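Local coordinates for protein isomaltodextranase (Arthrobacter globiformis, PDB 5AWO) that hydrolyses (1->6)-alpha-D-glucosidic linkages in polysaccharides such as dextran, releasing successive isomaltose units from the non-reducing ends of the chains, at residues V364-A369 against I462-P467; K330-L335 against A356-N361; G185-F190 against E235-D240; A224-A229 against S255-N260; A529-Y534 against W573-G578. All blocks are in the same frame, centred on the assembly; numbering follows the deposited sequence.

Contact 1. Residues V364-A369 against I462-P467; sequences VLQLNA and IFRVTP
One face of the Arg464 guanidinium is covered by Leu367, whose CD2 stands 3.3 Å above the plane, displaced toward the rim; CD2 is 3.5 Å from Arg464 NE. Gln366 comes to the same group obliquely, with its CG 3.8 Å from Arg464 NH2, and its amide plane is turned 30° from the guanidinium plane. No hydrogen bond joins these side chains directly. Instead, Asp370 serves both: it forms a salt bridge with Arg464 NH2 and a hydrogen bond with Gln366 NE2, while Arg464 NH1 is hydrogen-bonded to Ser404 OG. Bends at chi2 and chi3 turn the arginine chain so that its flat end lies alongside Leu367. The segments join two parts of the GH27 architecture. Helix 362-370 follows the last strand of the TIM barrel, and strand 460-466 belongs to the C-terminal antiparallel sheet; their local axes approach to 9.6 Å at 59°. Around Ile462 the contact is wholly apolar: Leu367 CD1 meets Ile462 CD1 tip to tip at 3.7 Å, and Val364 CG2 lies 4.0 Å from Ile462 CG2. Val337 of helix 326-339 packs against both Val364 and Leu367.

Contact 2. Residues K330-L335 against A356-N361; sequences KTMMNL and AWVYTN
The hydroxyl of Tyr359 is hydrogen-bonded to Asp347 OD1, and the methyl CE of Met332 comes within 3.9 Å of that OH. The same methyl lies 3.7 Å from Val358 CG1, so it rests against both side chains. No hydrogen bond joins the segments. Met333 runs past the Val358 carbonyl, with CG 3.4 Å from Val358 O, and ends in a Met-aromatic contact: its SD is 5.4 Å from the centroid of the Tyr359 ring and 79° off the ring normal, an edge approach. These residues join helix 326-339 of the TIM-barrel domain to the turn before helix 362-370, where Asn361 is the N-cap, its OD1 accepting from Val364 N. Val358 touches both neighbouring rings, CG2 over a face of Trp357 and CG1 over a face of Tyr359, each displaced toward the rim. With CG between backbone N and carbonyl carbon (chi1 63°), Trp357 turns its far rim to Lys330, whose CG lies in the ring plane, 3.6 Å from CZ3. Lys330 NZ forms a salt bridge with Glu327.

Contact 3. Residues G185-F190 against E235-D240; sequences GYVRYF and EAAGED
Val187 and Ala236, whose CA atoms, 6.0 Å apart, are the nearest pair between the segments, make the close part of this contact. Val187 CG1, anti to its own backbone nitrogen (chi1 173°), reaches the end of the opposing helix: it lies 3.7 Å from Ala236 CB, 3.5 Å from Ala237 N and 4.1 Å from Ala237 CB. The small alanine side chains leave the valine methyl nearly against the backbone. Pro127 and Met241 also touch Val187, which is buried. The other side is looser and hydrated. There Arg188, extended from CG to NE, reaches over to the end of helix 223-237, with CG 3.7 Å from Ala236 O and one guanidinium face over Ala236 CA. Water 1, in the guanidinium plane at its edge, bridges the segments, accepting from Arg188 NE at 3.1 Å and donating to Glu235 O at 3.1 Å. The Glu235 carboxylate does not close on Arg188 NH2, which stays 5.3 Å from OE1; that oxygen is bonded to Gln184. Helices 179-192 and 223-237 lie on either side of strand 197-200 in sequence, and their packing is that of adjacent helices in the outer layer of a TIM barrel.

Contact 4. Residues A224-A229 against S255-N260; sequences ANYELA and SAELAN
In the helical layer of the TIM barrel, helices 223-237 and 251-260 precede and follow strand 242-245, and they meet here through Tyr226, Glu227, Ala256 and Glu257. The local axes run nearly parallel, 14° apart, with a closest approach of 10.0 Å; the nearest CA atoms are those of Glu227 and Ala256. Ala256 CB occupies the middle of the interface, 4.0 Å from Tyr226 CE2 on one hand and 4.0 Å from Glu227 CG on the other. Polar links lie beyond this apolar centre. With its CG anti to the backbone nitrogen (chi1 -179°), Tyr226 directs its ring across to the second helix, and OH donates to Glu257 OE2 at 2.6 Å. The acceptor lies at the ring edge, in the ring plane, and is met on its anti side, 32° out of the carboxylate plane. Elsewhere a water carries the link: water 2 donates to Glu227 OE2 at 2.9 Å and is hydrogen-bonded to Ser255 OG at 2.6 Å. Leu203 and Tyr206 of helix 203-208 pack against Tyr226. Besides the phenol, Glu257 OE2 accepts from the backbone N of Met250, so two donors grip one buried oxygen. Such a pairing would probably favour the ionised form of Glu257, and the short phenol bond probably fixes the rotation of its carboxylate.

Contact 5. Residues A529-Y534 against W573-G578; sequences AIRYRY and WGVADG
Trp573 meets Arg533 in nearly parallel planes, 17° apart. The arginine, its CG anti to the backbone N (chi1 -169°), extends as far as NE and brings its guanidinium to Trp573 CB, which lies 3.4 Å above the group's centre; Arg533 NH1 stands over a face of the indole, toward the rim. Pro494 O accepts from Trp573 NE1, and Gly495 O from Arg533 NH1. Gly574 N donates to Tyr534 O and Tyr534 N to Gly574 O, each at 2.9 Å, and Gly574 O lies 3.2 Å from Tyr534 CD1. Val575, opposite Arg533 in a non-hydrogen-bonded pair, places CG1 3.7 Å from Arg531 CB. Ala576 exchanges two hydrogen bonds with Tyr532. Asp577 OD1 touches Arg531 CG at 3.7 Å but stays 5.6 Å from Arg531 NE, whose guanidinium forms salt bridges with Glu607 and Asp609. Gly578 N donates to Ile530 O at 2.8 Å, while Ile530 N donates to Gly578 O from 51° above the carbonyl plane. Five antiparallel pairs give the regular strand pairing of a CBM35 beta-sandwich module.

In the fold
Contacts 1 and 2 adjoin, their centres 13 Å apart. Ile462 CG2 lies 3.5 Å from Asn334 OD1, so the C-terminal sheet packs on helix 326-339 as well, while Leu365 joins the helical parts, its CD1 3.4 Å from Tyr359 O and its CD2 3.9 Å from Met333 CE. Contacts 3 and 4 share helix 223-237, with centres 16 Å apart, and lie about 32 to 34 Å from the first pair, centre to centre. Side chain to side chain, Ala237 is about 6 Å and Asn260 about 9 Å from Asp262, the probable proton donor, and Tyr226 about 10 Å from Asp201, the probable nucleophile. Contact 5, in the carbohydrate-binding module, is centred 28 Å from contact 1.

Contact 1. Residues V364-A369 against I462-P467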
# COMPACT_ATOMS: atom_id res chain seq x y z
N VAL A 364 -15.58 10.78 -3.61
CA VAL A 364 -14.62 10.15 -2.71
C VAL A 364 -13.89 9.04 -3.46
O VAL A 364 -12.66 8.97 -3.42
CB VAL A 364 -15.32 9.66 -1.42
CG1 VAL A 364 -14.37 8.84 -0.57
CG2 VAL A 364 -15.84 10.85 -0.60
N LEU A 365 -14.64 8.23 -4.20
CA LEU A 365 -14.01 7.19 -5.02
C LEU A 365 -13.04 7.78 -6.04
O LEU A 365 -12.00 7.16 -6.34
CB LEU A 365 -15.03 6.30 -5.72
CG LEU A 365 -15.83 5.38 -4.78
CD1 LEU A 365 -16.96 4.70 -5.56
CD2 LEU A 365 -14.94 4.37 -4.08
N GLN A 366 -13.37 8.95 -6.58
CA GLN A 366 -12.52 9.52 -7.61
C GLN A 366 -11.13 9.76 -7.07
O GLN A 366 -10.16 9.64 -7.82
CB GLN A 366 -13.13 10.80 -8.16
CG GLN A 366 -12.47 11.26 -9.45
CD GLN A 366 -12.75 10.31 -10.59
OE1 GLN A 366 -13.89 9.93 -10.82
NE2 GLN A 366 -11.70 9.89 -11.31
N LEU A 367 -10.98 10.08 -5.77
CA LEU A 367 -9.65 10.23 -5.18
C LEU A 367 -8.84 8.92 -5.30
O LEU A 367 -7.67 8.90 -5.67
CB LEU A 367 -9.73 10.65 -3.72
CG LEU A 367 -10.21 12.07 -3.44
CD1 LEU A 367 -10.43 12.30 -1.95
CD2 LEU A 367 -9.25 13.13 -3.97
N ASN A 368 -9.50 7.82 -4.99
CA ASN A 368 -8.90 6.50 -5.17
C ASN A 368 -8.56 6.18 -6.62
O ASN A 368 -7.45 5.75 -6.92
CB ASN A 368 -9.75 5.41 -4.51
CG ASN A 368 -9.38 4.01 -4.98
OD1 ASN A 368 -9.82 3.59 -6.03
ND2 ASN A 368 -8.59 3.28 -4.20
N ALA A 369 -9.49 6.46 -7.53
CA ALA A 369 -9.24 6.23 -8.96
C ALA A 369 -8.07 7.05 -9.45
O ALA A 369 -7.26 6.55 -10.28
CB ALA A 369 -10.46 6.56 -9.81
N ILE A 462 -13.50 15.39 4.08
CA ILE A 462 -12.54 15.15 3.02
C ILE A 462 -12.84 16.08 1.86
O ILE A 462 -14.01 16.32 1.49
CB ILE A 462 -12.48 13.65 2.62
CG1 ILE A 462 -11.24 13.30 1.82
CG2 ILE A 462 -13.74 13.20 1.93
CD1 ILE A 462 -10.98 11.81 1.67
N PHE A 463 -11.76 16.62 1.29
CA PHE A 463 -11.84 17.71 0.32
C PHE A 463 -10.99 17.38 -0.90
O PHE A 463 -9.91 16.77 -0.78
CB PHE A 463 -11.31 19.02 0.92
CG PHE A 463 -11.99 19.45 2.18
CD1 PHE A 463 -13.13 20.27 2.13
CD2 PHE A 463 -11.51 19.04 3.41
CE1 PHE A 463 -13.76 20.67 3.29
CE2 PHE A 463 -12.15 19.43 4.57
CZ PHE A 463 -13.26 20.26 4.50
N ARG A 464 -11.47 17.80 -2.07
CA ARG A 464 -10.58 17.94 -3.25
C ARG A 464 -10.15 19.38 -3.27
O ARG A 464 -11.00 20.28 -3.28
CB ARG A 464 -11.32 17.57 -4.53
CG ARG A 464 -10.52 17.82 -5.82
CD ARG A 464 -9.43 16.81 -6.09
NE ARG A 464 -9.98 15.53 -6.48
CZ ARG A 464 -9.46 14.68 -7.37
NH1 ARG A 464 -8.33 14.93 -7.99
NH2 ARG A 464 -10.07 13.55 -7.61
N VAL A 465 -8.83 19.61 -3.29
CA VAL A 465 -8.25 20.93 -3.38
C VAL A 465 -7.51 21.07 -4.71
O VAL A 465 -6.67 20.24 -5.07
CB VAL A 465 -7.30 21.20 -2.20
CG1 VAL A 465 -6.70 22.60 -2.31
CG2 VAL A 465 -8.03 21.01 -0.87
N THR A 466 -7.90 22.09 -5.47
CA THR A 466 -7.41 22.26 -6.83
C THR A 466 -6.74 23.64 -6.98
O THR A 466 -7.42 24.66 -7.15
CB THR A 466 -8.55 22.12 -7.86
OG1 THR A 466 -9.29 20.90 -7.62
CG2 THR A 466 -8.02 22.07 -9.29
N PRO A 467 -5.40 23.67 -6.88
CA PRO A 467 -4.64 24.90 -7.12
C PRO A 467 -4.90 25.42 -8.53
O PRO A 467 -4.98 24.63 -9.46
CB PRO A 467 -3.19 24.44 -7.00
CG PRO A 467 -3.26 23.30 -6.02
CD PRO A 467 -4.52 22.59 -6.39

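Contact 2. Residues K330-L335 against A356-N361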
# COMPACT_ATOMS: atom_id res chain seq x y z
N LYS A 330 -18.56 7.19 7.68
CA LYS A 330 -17.86 8.08 6.77
C LYS A 330 -16.38 8.20 7.16
O LYS A 330 -15.49 8.22 6.30
CB LYS A 330 -18.51 9.46 6.72
CG LYS A 330 -19.83 9.48 5.96
CD LYS A 330 -20.51 10.85 5.92
CE LYS A 330 -20.97 11.33 7.26
NZ LYS A 330 -21.73 12.60 7.07
N THR A 331 -16.10 8.27 8.45
CA THR A 331 -14.71 8.32 8.91
C THR A 331 -13.88 7.09 8.54
O THR A 331 -12.75 7.23 8.11
CB THR A 331 -14.67 8.60 10.42
OG1 THR A 331 -15.17 9.94 10.62
CG2 THR A 331 -13.26 8.46 10.99
N MET A 332 -14.46 5.92 8.70
CA MET A 332 -13.85 4.67 8.25
C MET A 332 -13.42 4.79 6.78
O MET A 332 -12.26 4.53 6.43
CB MET A 332 -14.88 3.53 8.45
CG MET A 332 -14.47 2.18 7.88
SD MET A 332 -15.87 1.08 7.71
CE MET A 332 -16.70 1.85 6.36
N MET A 333 -14.38 5.15 5.93
CA MET A 333 -14.10 5.21 4.50
C MET A 333 -13.08 6.30 4.20
O MET A 333 -12.11 6.09 3.46
CB MET A 333 -15.39 5.48 3.75
CG MET A 333 -15.26 5.54 2.24
SD MET A 333 -14.80 3.92 1.57
CE MET A 333 -14.80 4.26 -0.20
N ASN A 334 -13.22 7.46 4.83
CA ASN A 334 -12.32 8.57 4.57
C ASN A 334 -10.87 8.25 4.95
O ASN A 334 -9.91 8.68 4.27
CB ASN A 334 -12.78 9.82 5.34
CG ASN A 334 -14.01 10.48 4.76
OD1 ASN A 334 -14.39 10.24 3.60
ND2 ASN A 334 -14.68 11.31 5.57
N LEU A 335 -10.66 7.50 6.02
CA LEU A 335 -9.31 7.12 6.41
C LEU A 335 -8.67 6.20 5.37
O LEU A 335 -7.51 6.38 5.00
CB LEU A 335 -9.31 6.43 7.78
CG LEU A 335 -7.93 5.97 8.29
CD1 LEU A 335 -6.94 7.12 8.47
CD2 LEU A 335 -8.08 5.20 9.63
N ALA A 356 -24.92 0.92 1.86
CA ALA A 356 -24.21 0.94 0.57
C ALA A 356 -23.61 2.28 0.22
O ALA A 356 -22.52 2.38 -0.35
CB ALA A 356 -25.15 0.49 -0.56
N TRP A 357 -24.34 3.34 0.56
CA TRP A 357 -23.88 4.69 0.28
C TRP A 357 -22.44 5.03 0.76
O TRP A 357 -21.75 5.84 0.17
CB TRP A 357 -24.88 5.72 0.88
CG TRP A 357 -24.95 5.61 2.38
CD1 TRP A 357 -25.80 4.83 3.12
CD2 TRP A 357 -24.11 6.28 3.31
NE1 TRP A 357 -25.52 4.96 4.45
CE2 TRP A 357 -24.48 5.84 4.60
CE3 TRP A 357 -23.05 7.19 3.19
CZ2 TRP A 357 -23.87 6.32 5.75
CZ3 TRP A 357 -22.42 7.64 4.34
CH2 TRP A 357 -22.85 7.20 5.61
N VAL A 358 -22.00 4.38 1.85
CA VAL A 358 -20.67 4.62 2.44
C VAL A 358 -19.57 4.43 1.39
O VAL A 358 -18.56 5.14 1.32
CB VAL A 358 -20.40 3.61 3.63
CG1 VAL A 358 -18.97 3.70 4.18
CG2 VAL A 358 -21.42 3.85 4.76
N TYR A 359 -19.82 3.43 0.55
CA TYR A 359 -18.82 2.90 -0.37
C TYR A 359 -18.93 3.49 -1.77
O TYR A 359 -18.03 3.31 -2.60
CB TYR A 359 -18.99 1.40 -0.44
CG TYR A 359 -18.78 0.71 0.88
CD1 TYR A 359 -17.61 0.93 1.63
CD2 TYR A 359 -19.73 -0.15 1.41
CE1 TYR A 359 -17.39 0.28 2.83
CE2 TYR A 359 -19.51 -0.80 2.61
CZ TYR A 359 -18.35 -0.58 3.33
OH TYR A 359 -18.12 -1.24 4.52
N THR A 360 -20.02 4.20 -2.06
CA THR A 360 -20.38 4.56 -3.43
C THR A 360 -20.49 6.07 -3.67
O THR A 360 -21.17 6.50 -4.62
CB THR A 360 -21.67 3.83 -3.86
OG1 THR A 360 -22.75 4.24 -3.00
CG2 THR A 360 -21.47 2.32 -3.80
N ASN A 361 -19.83 6.89 -2.86
CA ASN A 361 -19.73 8.32 -3.15
C ASN A 361 -18.70 8.50 -4.27
O ASN A 361 -17.51 8.26 -4.10
CB ASN A 361 -19.32 9.07 -1.88
CG ASN A 361 -19.11 10.56 -2.09
OD1 ASN A 361 -18.71 11.02 -3.15
ND2 ASN A 361 -19.33 11.31 -1.05

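Contact 3. Residues G185-F190 against E235-D240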
# COMPACT_ATOMS: atom_id res chain seq x y z
N GLY A 185 5.13 -22.24 -8.80
CA GLY A 185 3.99 -22.87 -9.44
C GLY A 185 2.65 -22.54 -8.77
O GLY A 185 1.64 -22.43 -9.45
N TYR A 186 2.65 -22.44 -7.43
CA TYR A 186 1.42 -22.13 -6.68
C TYR A 186 0.93 -20.71 -7.00
O TYR A 186 -0.24 -20.48 -7.27
CB TYR A 186 1.60 -22.28 -5.16
CG TYR A 186 0.43 -22.92 -4.43
CD1 TYR A 186 -0.85 -22.81 -4.90
CD2 TYR A 186 0.65 -23.63 -3.26
CE1 TYR A 186 -1.91 -23.42 -4.25
CE2 TYR A 186 -0.38 -24.24 -2.58
CZ TYR A 186 -1.67 -24.16 -3.09
OH TYR A 186 -2.71 -24.82 -2.47
N VAL A 187 1.88 -19.79 -7.00
CA VAL A 187 1.62 -18.39 -7.31
C VAL A 187 1.11 -18.27 -8.76
O VAL A 187 0.09 -17.64 -9.02
CB VAL A 187 2.83 -17.52 -7.01
CG1 VAL A 187 2.61 -16.10 -7.49
CG2 VAL A 187 3.12 -17.53 -5.51
N ARG A 188 1.83 -18.89 -9.69
CA ARG A 188 1.36 -18.87 -11.09
C ARG A 188 0.06 -19.61 -11.34
O ARG A 188 -0.70 -19.21 -12.21
CB ARG A 188 2.46 -19.37 -12.03
CG ARG A 188 3.67 -18.47 -12.10
CD ARG A 188 4.53 -18.70 -13.33
NE ARG A 188 5.78 -17.94 -13.29
CZ ARG A 188 6.96 -18.40 -12.87
NH1 ARG A 188 7.13 -19.64 -12.45
NH2 ARG A 188 8.02 -17.59 -12.88
N TYR A 189 -0.23 -20.64 -10.57
CA TYR A 189 -1.50 -21.32 -10.63
C TYR A 189 -2.67 -20.36 -10.45
O TYR A 189 -3.62 -20.34 -11.24
CB TYR A 189 -1.52 -22.42 -9.59
CG TYR A 189 -2.81 -23.14 -9.33
CD1 TYR A 189 -3.27 -24.16 -10.18
CD2 TYR A 189 -3.56 -22.86 -8.19
CE1 TYR A 189 -4.43 -24.84 -9.91
CE2 TYR A 189 -4.71 -23.55 -7.90
CZ TYR A 189 -5.16 -24.55 -8.76
OH TYR A 189 -6.32 -25.26 -8.46
N PHE A 190 -2.59 -19.51 -9.43
CA PHE A 190 -3.66 -18.52 -9.25
C PHE A 190 -3.61 -17.42 -10.30
O PHE A 190 -4.65 -17.03 -10.84
CB PHE A 190 -3.62 -17.95 -7.81
CG PHE A 190 -4.01 -18.98 -6.77
CD1 PHE A 190 -5.25 -19.56 -6.81
CD2 PHE A 190 -3.14 -19.38 -5.77
CE1 PHE A 190 -5.61 -20.52 -5.87
CE2 PHE A 190 -3.50 -20.32 -4.83
CZ PHE A 190 -4.73 -20.91 -4.89
N GLU A 235 8.78 -12.79 -7.82
CA GLU A 235 9.11 -13.16 -9.19
C GLU A 235 7.95 -13.86 -9.90
O GLU A 235 7.64 -13.57 -11.06
CB GLU A 235 10.36 -14.04 -9.20
CG GLU A 235 10.78 -14.47 -10.60
CD GLU A 235 12.05 -15.32 -10.63
OE1 GLU A 235 12.16 -16.28 -9.84
OE2 GLU A 235 12.95 -15.03 -11.45
N ALA A 236 7.31 -14.82 -9.23
CA ALA A 236 6.23 -15.55 -9.83
C ALA A 236 4.96 -14.72 -10.06
O ALA A 236 4.20 -14.98 -10.99
CB ALA A 236 5.92 -16.77 -8.98
N ALA A 237 4.67 -13.78 -9.16
CA ALA A 237 3.51 -12.91 -9.35
C ALA A 237 3.73 -11.97 -10.54
O ALA A 237 2.78 -11.61 -11.25
CB ALA A 237 3.27 -12.08 -8.08
N GLY A 238 4.97 -11.55 -10.71
CA GLY A 238 5.28 -10.61 -11.79
C GLY A 238 4.42 -9.36 -11.74
O GLY A 238 4.08 -8.89 -10.66
N GLU A 239 4.06 -8.84 -12.91
CA GLU A 239 3.28 -7.62 -13.03
C GLU A 239 1.79 -7.88 -13.17
O GLU A 239 1.01 -6.94 -13.27
CB GLU A 239 3.77 -6.82 -14.26
CG GLU A 239 5.18 -6.32 -14.08
CD GLU A 239 5.27 -5.18 -13.08
OE1 GLU A 239 5.06 -4.06 -13.49
OE2 GLU A 239 5.68 -5.41 -11.93
N ASP A 240 1.38 -9.14 -13.24
CA ASP A 240 -0.00 -9.45 -13.53
C ASP A 240 -0.86 -9.62 -12.29
O ASP A 240 -2.07 -9.45 -12.35
CB ASP A 240 -0.12 -10.69 -14.45
CG ASP A 240 0.26 -10.38 -15.90
OD1 ASP A 240 1.05 -9.48 -16.12
OD2 ASP A 240 -0.24 -11.02 -16.82
O HOH W 1 6.22 -14.91 -13.50

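Contact 4. Residues A224-A229 against S255-N260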
# COMPACT_ATOMS: atom_id res chain seq x y z
N ALA A 224 16.55 -15.59 6.64
CA ALA A 224 17.01 -15.80 5.28
C ALA A 224 15.96 -16.56 4.48
O ALA A 224 15.70 -16.25 3.32
CB ALA A 224 18.35 -16.56 5.28
N ASN A 225 15.32 -17.54 5.11
CA ASN A 225 14.29 -18.32 4.45
C ASN A 225 13.06 -17.48 4.11
O ASN A 225 12.48 -17.62 3.05
CB ASN A 225 13.89 -19.51 5.30
CG ASN A 225 14.93 -20.61 5.29
OD1 ASN A 225 15.78 -20.66 4.40
ND2 ASN A 225 14.86 -21.48 6.26
N TYR A 226 12.69 -16.58 5.01
CA TYR A 226 11.60 -15.64 4.76
C TYR A 226 11.89 -14.73 3.59
O TYR A 226 11.06 -14.55 2.69
CB TYR A 226 11.39 -14.81 6.03
CG TYR A 226 10.27 -13.78 5.98
CD1 TYR A 226 8.95 -14.18 5.88
CD2 TYR A 226 10.54 -12.44 6.07
CE1 TYR A 226 7.93 -13.26 5.86
CE2 TYR A 226 9.52 -11.50 6.07
CZ TYR A 226 8.22 -11.91 5.97
OH TYR A 226 7.18 -10.99 5.98
N GLU A 227 13.09 -14.15 3.57
CA GLU A 227 13.51 -13.34 2.43
C GLU A 227 13.52 -14.10 1.11
O GLU A 227 13.11 -13.60 0.07
CB GLU A 227 14.87 -12.71 2.71
CG GLU A 227 14.72 -11.65 3.80
CD GLU A 227 16.01 -11.00 4.21
OE1 GLU A 227 17.08 -11.62 4.06
OE2 GLU A 227 15.92 -9.85 4.69
N LEU A 228 14.02 -15.33 1.16
CA LEU A 228 14.06 -16.16 -0.03
C LEU A 228 12.64 -16.47 -0.54
O LEU A 228 12.34 -16.30 -1.73
CB LEU A 228 14.79 -17.46 0.31
CG LEU A 228 14.94 -18.46 -0.83
CD1 LEU A 228 15.78 -17.84 -1.93
CD2 LEU A 228 15.59 -19.72 -0.30
N ALA A 229 11.78 -16.90 0.36
CA ALA A 229 10.38 -17.22 0.02
C ALA A 229 9.67 -16.02 -0.61
O ALA A 229 9.01 -16.15 -1.64
CB ALA A 229 9.63 -17.70 1.23
N SER A 255 11.82 -4.02 5.40
CA SER A 255 12.67 -4.16 4.22
C SER A 255 12.29 -5.33 3.29
O SER A 255 12.26 -5.16 2.08
CB SER A 255 14.14 -4.27 4.64
OG SER A 255 14.37 -5.42 5.39
N ALA A 256 12.02 -6.49 3.86
CA ALA A 256 11.72 -7.68 3.06
C ALA A 256 10.38 -7.54 2.35
O ALA A 256 10.22 -7.93 1.17
CB ALA A 256 11.77 -8.93 3.91
N GLU A 257 9.41 -6.98 3.06
CA GLU A 257 8.08 -6.78 2.51
C GLU A 257 8.06 -5.72 1.41
O GLU A 257 7.43 -5.88 0.36
CB GLU A 257 7.12 -6.44 3.66
CG GLU A 257 6.96 -7.59 4.68
CD GLU A 257 7.99 -7.63 5.81
OE1 GLU A 257 8.89 -6.76 5.84
OE2 GLU A 257 7.89 -8.54 6.66
N LEU A 258 8.78 -4.63 1.64
CA LEU A 258 8.91 -3.58 0.63
C LEU A 258 9.57 -4.12 -0.65
O LEU A 258 9.15 -3.80 -1.77
CB LEU A 258 9.75 -2.46 1.22
CG LEU A 258 10.15 -1.34 0.28
CD1 LEU A 258 8.93 -0.56 -0.18
CD2 LEU A 258 11.11 -0.46 1.04
N ALA A 259 10.60 -4.95 -0.46
CA ALA A 259 11.36 -5.51 -1.61
C ALA A 259 10.53 -6.47 -2.46
O ALA A 259 10.83 -6.65 -3.64
CB ALA A 259 12.60 -6.22 -1.12
N ASN A 260 9.50 -7.08 -1.85
CA ASN A 260 8.83 -8.21 -2.47
C ASN A 260 7.31 -8.18 -2.57
O ASN A 260 6.72 -9.07 -3.17
CB ASN A 260 9.24 -9.48 -1.73
CG ASN A 260 10.72 -9.75 -1.86
OD1 ASN A 260 11.49 -9.66 -0.88
ND2 ASN A 260 11.12 -10.04 -3.06
O HOH W 2 15.24 -7.24 3.69

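Contact 5. Residues A529-Y534 against W573-G578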
# COMPACT_ATOMS: atom_id res chain seq x y z
N ALA A 529 9.41 21.86 -19.20
CA ALA A 529 10.29 22.62 -18.28
C ALA A 529 10.13 22.30 -16.77
O ALA A 529 9.07 22.52 -16.19
CB ALA A 529 10.08 24.10 -18.49
N ILE A 530 11.22 21.86 -16.14
CA ILE A 530 11.18 21.47 -14.72
C ILE A 530 12.08 22.33 -13.83
O ILE A 530 13.15 22.77 -14.27
CB ILE A 530 11.54 19.98 -14.54
CG1 ILE A 530 11.48 19.57 -13.07
CG2 ILE A 530 12.92 19.65 -15.12
CD1 ILE A 530 11.36 18.08 -12.88
N ARG A 531 11.66 22.56 -12.58
CA ARG A 531 12.45 23.27 -11.58
C ARG A 531 12.56 22.45 -10.29
O ARG A 531 11.62 21.73 -9.95
CB ARG A 531 11.86 24.65 -11.29
CG ARG A 531 12.02 25.66 -12.44
CD ARG A 531 11.38 27.01 -12.12
NE ARG A 531 9.92 26.94 -11.99
CZ ARG A 531 9.06 26.79 -13.00
NH1 ARG A 531 9.48 26.69 -14.27
NH2 ARG A 531 7.76 26.73 -12.74
N TYR A 532 13.68 22.59 -9.58
CA TYR A 532 13.95 21.87 -8.34
C TYR A 532 14.38 22.86 -7.25
O TYR A 532 15.44 23.49 -7.37
CB TYR A 532 15.10 20.85 -8.54
CG TYR A 532 15.04 19.96 -9.76
CD1 TYR A 532 15.50 20.40 -11.01
CD2 TYR A 532 14.61 18.63 -9.66
CE1 TYR A 532 15.49 19.57 -12.11
CE2 TYR A 532 14.58 17.80 -10.77
CZ TYR A 532 15.02 18.25 -12.00
OH TYR A 532 14.98 17.39 -13.08
N ARG A 533 13.57 23.04 -6.20
CA ARG A 533 14.00 23.88 -5.09
C ARG A 533 14.75 23.01 -4.10
O ARG A 533 14.22 21.99 -3.62
CB ARG A 533 12.84 24.62 -4.40
CG ARG A 533 13.31 25.69 -3.43
CD ARG A 533 12.19 26.60 -2.94
NE ARG A 533 12.71 27.80 -2.28
CZ ARG A 533 12.74 28.04 -0.97
NH1 ARG A 533 12.27 27.17 -0.08
NH2 ARG A 533 13.23 29.19 -0.52
N TYR A 534 15.97 23.42 -3.78
CA TYR A 534 16.92 22.57 -3.09
C TYR A 534 17.83 23.38 -2.15
O TYR A 534 17.93 24.60 -2.27
CB TYR A 534 17.80 21.84 -4.12
CG TYR A 534 18.89 22.74 -4.68
CD1 TYR A 534 18.62 23.63 -5.72
CD2 TYR A 534 20.16 22.74 -4.12
CE1 TYR A 534 19.60 24.48 -6.21
CE2 TYR A 534 21.15 23.59 -4.61
CZ TYR A 534 20.85 24.46 -5.64
OH TYR A 534 21.84 25.31 -6.13
N TRP A 573 18.33 28.34 0.08
CA TRP A 573 17.62 27.55 -0.91
C TRP A 573 17.78 28.15 -2.30
O TRP A 573 17.72 29.38 -2.47
CB TRP A 573 16.12 27.43 -0.52
CG TRP A 573 15.94 26.80 0.84
CD1 TRP A 573 15.99 27.41 2.04
CD2 TRP A 573 15.72 25.40 1.12
NE1 TRP A 573 15.83 26.49 3.06
CE2 TRP A 573 15.65 25.25 2.51
CE3 TRP A 573 15.58 24.27 0.32
CZ2 TRP A 573 15.46 24.01 3.13
CZ3 TRP A 573 15.40 23.04 0.93
CH2 TRP A 573 15.34 22.92 2.31
N GLY A 574 18.01 27.29 -3.28
CA GLY A 574 18.03 27.71 -4.67
C GLY A 574 17.07 26.91 -5.53
O GLY A 574 16.45 25.95 -5.06
N VAL A 575 16.94 27.32 -6.78
CA VAL A 575 16.13 26.64 -7.76
C VAL A 575 17.00 26.27 -8.96
O VAL A 575 17.52 27.14 -9.66
CB VAL A 575 14.94 27.51 -8.22
CG1 VAL A 575 14.09 26.75 -9.23
CG2 VAL A 575 14.11 27.96 -7.01
N ALA A 576 17.18 24.97 -9.18
CA ALA A 576 17.84 24.48 -10.38
C ALA A 576 16.80 24.34 -11.47
O ALA A 576 15.64 24.02 -11.20
CB ALA A 576 18.52 23.16 -10.12
N ASP A 577 17.23 24.61 -12.70
CA ASP A 577 16.36 24.54 -13.86
C ASP A 577 16.74 23.35 -14.71
O ASP A 577 17.92 22.98 -14.80
CB ASP A 577 16.51 25.79 -14.72
CG ASP A 577 16.06 27.04 -14.02
OD1 ASP A 577 15.43 26.96 -12.94
OD2 ASP A 577 16.33 28.14 -14.56
N GLY A 578 15.75 22.78 -15.37
CA GLY A 578 15.99 21.70 -16.28
C GLY A 578 14.90 21.51 -17.31
O GLY A 578 13.92 22.26 -17.36
O HOH W 3 15.13 31.10 -1.75